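Local coordinates for dihydrodipicolinate synthase (Bacteroides thetaiotaomicron, PDB 4XKY), which probably catalyses an aldolase reaction of the dihydrodipicolinate synthase and N-acetylneuraminate lyase type, through a Schiff base with pyruvate, at residues 214-219 / 244-249. Sequence-based numbering, arbitrary orientation.
Sequences MFPELY and ISATIY. With ACT (acetate ion), chain E.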
ATOM      1  N   MET A 214      18.379   7.887 -25.915  1.00 29.58           N
ATOM      2  CA  MET A 214      17.919   8.312 -27.243  1.00 29.90           C
ATOM      3  C   MET A 214      18.610   9.610 -27.664  1.00 30.87           C
ATOM      4  O   MET A 214      19.095   9.701 -28.787  1.00 29.03           O
ATOM      5  CB  MET A 214      16.402   8.580 -27.283  1.00 29.95           C
ATOM      6  CG  MET A 214      15.475   7.407 -26.957  1.00 30.36           C
ATOM      7  SD  MET A 214      13.731   7.899 -26.974  1.00 32.37           S
ATOM      8  CE  MET A 214      13.546   8.807 -25.446  1.00 31.10           C
ATOM      9  N   PHE A 215      18.641  10.590 -26.751  1.00 30.65           N
ATOM     10  CA  PHE A 215      19.046  11.978 -27.052  1.00 32.61           C
ATOM     11  C   PHE A 215      20.005  12.481 -25.988  1.00 33.63           C
ATOM     12  O   PHE A 215      19.639  13.320 -25.182  1.00 34.51           O
ATOM     13  CB  PHE A 215      17.814  12.914 -27.098  1.00 32.21           C
ATOM     14  CG  PHE A 215      16.723  12.427 -28.015  1.00 32.15           C
ATOM     15  CD1 PHE A 215      16.966  12.278 -29.372  1.00 33.00           C
ATOM     16  CD2 PHE A 215      15.464  12.119 -27.519  1.00 31.29           C
ATOM     17  CE1 PHE A 215      15.979  11.816 -30.217  1.00 32.72           C
ATOM     18  CE2 PHE A 215      14.482  11.642 -28.345  1.00 31.08           C
ATOM     19  CZ  PHE A 215      14.736  11.497 -29.702  1.00 32.40           C
ATOM     20  N   PRO A 216      21.237  11.954 -25.964  1.00 34.59           N
ATOM     21  CA  PRO A 216      22.169  12.339 -24.894  1.00 34.84           C
ATOM     22  C   PRO A 216      22.439  13.842 -24.874  1.00 35.47           C
ATOM     23  O   PRO A 216      22.521  14.444 -23.805  1.00 35.93           O
ATOM     24  CB  PRO A 216      23.452  11.573 -25.237  1.00 34.44           C
ATOM     25  CG  PRO A 216      23.246  11.028 -26.615  1.00 35.64           C
ATOM     26  CD  PRO A 216      21.776  10.877 -26.802  1.00 34.57           C
ATOM     27  N   GLU A 217      22.542  14.454 -26.045  1.00 35.52           N
ATOM     28  CA  GLU A 217      22.864  15.884 -26.102  1.00 38.14           C
ATOM     29  C   GLU A 217      21.817  16.766 -25.473  1.00 35.75           C
ATOM     30  O   GLU A 217      22.152  17.762 -24.848  1.00 34.50           O
ATOM     31  CB  GLU A 217      23.103  16.340 -27.542  1.00 42.01           C
ATOM     32  CG  GLU A 217      24.364  15.707 -28.088  1.00 47.52           C
ATOM     33  CD  GLU A 217      24.695  16.093 -29.513  1.00 54.77           C
ATOM     34  OE1 GLU A 217      23.923  16.858 -30.142  1.00 60.81           O
ATOM     35  OE2 GLU A 217      25.749  15.623 -29.996  1.00 58.94           O
ATOM     36  N   LEU A 218      20.547  16.436 -25.693  1.00 34.19           N
ATOM     37  CA  LEU A 218      19.472  17.185 -25.080  1.00 35.62           C
ATOM     38  C   LEU A 218      19.617  17.150 -23.556  1.00 35.29           C
ATOM     39  O   LEU A 218      19.475  18.177 -22.909  1.00 35.11           O
ATOM     40  CB  LEU A 218      18.106  16.628 -25.489  1.00 36.14           C
ATOM     41  CG  LEU A 218      16.931  17.017 -24.579  1.00 37.05           C
ATOM     42  CD1 LEU A 218      16.634  18.502 -24.665  1.00 38.65           C
ATOM     43  CD2 LEU A 218      15.687  16.236 -24.963  1.00 37.98           C
ATOM     44  N   TYR A 219      19.891  15.984 -22.973  1.00 33.51           N
ATOM     45  CA  TYR A 219      19.903  15.913 -21.518  1.00 33.28           C
ATOM     46  C   TYR A 219      21.156  16.563 -20.942  1.00 35.36           C
ATOM     47  O   TYR A 219      21.108  17.167 -19.871  1.00 37.10           O
ATOM     48  CB  TYR A 219      19.750  14.476 -21.039  1.00 33.13           C
ATOM     49  CG  TYR A 219      18.384  13.959 -21.349  1.00 33.05           C
ATOM     50  CD1 TYR A 219      17.358  14.045 -20.423  1.00 32.56           C
ATOM     51  CD2 TYR A 219      18.098  13.454 -22.588  1.00 34.20           C
ATOM     52  CE1 TYR A 219      16.091  13.598 -20.722  1.00 32.71           C
ATOM     53  CE2 TYR A 219      16.827  13.009 -22.899  1.00 35.00           C
ATOM     54  CZ  TYR A 219      15.831  13.088 -21.958  1.00 33.61           C
ATOM     55  OH  TYR A 219      14.570  12.634 -22.257  1.00 36.11           O
ATOM     56  N   ILE A 244       8.801  14.391 -24.521  1.00 35.53           N
ATOM     57  CA  ILE A 244       9.292  13.015 -24.654  1.00 34.25           C
ATOM     58  C   ILE A 244       8.554  12.156 -23.645  1.00 33.34           C
ATOM     59  O   ILE A 244       7.996  11.110 -23.979  1.00 30.61           O
ATOM     60  CB  ILE A 244      10.807  12.948 -24.398  1.00 34.60           C
ATOM     61  CG1 ILE A 244      11.563  13.543 -25.575  1.00 35.79           C
ATOM     62  CG2 ILE A 244      11.262  11.521 -24.166  1.00 34.01           C
ATOM     63  CD1 ILE A 244      12.939  14.018 -25.196  1.00 37.27           C
ATOM     64  N   SER A 245       8.533  12.634 -22.407  1.00 33.75           N
ATOM     65  CA  SER A 245       7.859  11.924 -21.315  1.00 33.32           C
ATOM     66  C   SER A 245       6.360  11.676 -21.555  1.00 33.87           C
ATOM     67  O   SER A 245       5.816  10.594 -21.215  1.00 33.64           O
ATOM     68  CB  SER A 245       8.092  12.672 -19.990  1.00 33.68           C
ATOM     69  OG  SER A 245       7.308  12.121 -18.948  1.00 34.00           O
ATOM     70  N   ALA A 246       5.690  12.679 -22.115  1.00 35.05           N
ATOM     71  CA  ALA A 246       4.262  12.597 -22.393  1.00 35.42           C
ATOM     72  C   ALA A 246       3.927  11.718 -23.577  1.00 35.79           C
ATOM     73  O   ALA A 246       2.820  11.181 -23.629  1.00 35.65           O
ATOM     74  CB  ALA A 246       3.706  13.984 -22.658  1.00 37.15           C
ATOM     75  N   THR A 247       4.848  11.627 -24.546  1.00 35.33           N
ATOM     76  CA  THR A 247       4.551  11.031 -25.862  1.00 35.03           C
ATOM     77  C   THR A 247       5.342   9.774 -26.207  1.00 33.83           C
ATOM     78  O   THR A 247       4.866   8.979 -27.003  1.00 34.58           O
ATOM     79  CB  THR A 247       4.709  12.021 -27.042  1.00 35.94           C
ATOM     80  OG1 THR A 247       6.079  12.475 -27.165  1.00 35.65           O
ATOM     81  CG2 THR A 247       3.747  13.201 -26.885  1.00 36.55           C
ATOM     82  N   ILE A 248       6.538   9.582 -25.653  1.00 31.60           N
ATOM     83  CA  ILE A 248       7.280   8.345 -25.925  1.00 29.53           C
ATOM     84  C   ILE A 248       7.017   7.289 -24.873  1.00 29.45           C
ATOM     85  O   ILE A 248       7.129   6.099 -25.160  1.00 29.52           O
ATOM     86  CB  ILE A 248       8.815   8.564 -26.026  1.00 29.25           C
ATOM     87  CG1 ILE A 248       9.177   9.628 -27.047  1.00 29.23           C
ATOM     88  CG2 ILE A 248       9.557   7.267 -26.392  1.00 29.21           C
ATOM     89  CD1 ILE A 248       8.802   9.287 -28.474  1.00 30.95           C
ATOM     90  N   TYR A 249       6.730   7.691 -23.637  1.00 30.04           N
ATOM     91  CA  TYR A 249       6.671   6.723 -22.569  1.00 30.08           C
ATOM     92  C   TYR A 249       5.241   6.308 -22.249  1.00 31.59           C
ATOM     93  O   TYR A 249       5.046   5.507 -21.346  1.00 33.46           O
ATOM     94  CB  TYR A 249       7.326   7.263 -21.309  1.00 30.10           C
ATOM     95  CG  TYR A 249       8.774   7.693 -21.466  1.00 30.28           C
ATOM     96  CD1 TYR A 249       9.612   7.140 -22.459  1.00 29.67           C
ATOM     97  CD2 TYR A 249       9.316   8.637 -20.608  1.00 29.54           C
ATOM     98  CE1 TYR A 249      10.938   7.545 -22.580  1.00 30.40           C
ATOM     99  CE2 TYR A 249      10.635   9.042 -20.721  1.00 29.87           C
ATOM    100  CZ  TYR A 249      11.440   8.502 -21.704  1.00 29.99           C
ATOM    101  OH  TYR A 249      12.745   8.907 -21.794  1.00 32.31           O
TER
HETATM  102  C   ACT E 401      20.703  14.114 -29.288  1.00 48.57           C
HETATM  103  O   ACT E 401      21.587  13.328 -28.867  1.00 43.37           O
HETATM  104  OXT ACT E 401      20.089  14.877 -28.516  1.00 47.02           O
HETATM  105  CH3 ACT E 401      20.344  14.173 -30.753  1.00 52.99           C
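Phe215 and Ile244 mark the closest approach of the two backbones, their CA atoms 10.1 Å apart, and with no hydrogen bond across the gap side chains alone bridge it. Ile244 CD1 is the hub: it meets Leu218 CD2 tip to tip at 3.5 Å, lies 3.6 Å from Tyr219 OH, and approaches Phe215 CD2 obliquely at 3.9 Å. The Met214 and Ile244 side chains run antiparallel alongside one another; a bend at chi3 (-75°) swings Met214 CE aside, to 3.8 Å from Ile244 CG2 and 3.7 Å from Tyr249 OH. That hydroxyl is bonded to Glu193, which also receives a weak bond from Tyr219 OH. The contact joins the start of helix 216-227 to the C-terminal part of helix 231-247, where the TIM barrel of this DapA-family enzyme passes into its C-terminal helices; Leu298 of helix 285-298 touches both Phe215 and Ile244. Phe215 is the N-cap residue, and in the first turn Glu217 N and Leu218 N donate to an acetate, probably from the crystallisation liquor, with 3.2 Å from Glu217 N to its O. With an alanine in place of Phe215 the ring would be gone, which would probably open a gap beside Ile244 CD1 and Leu298.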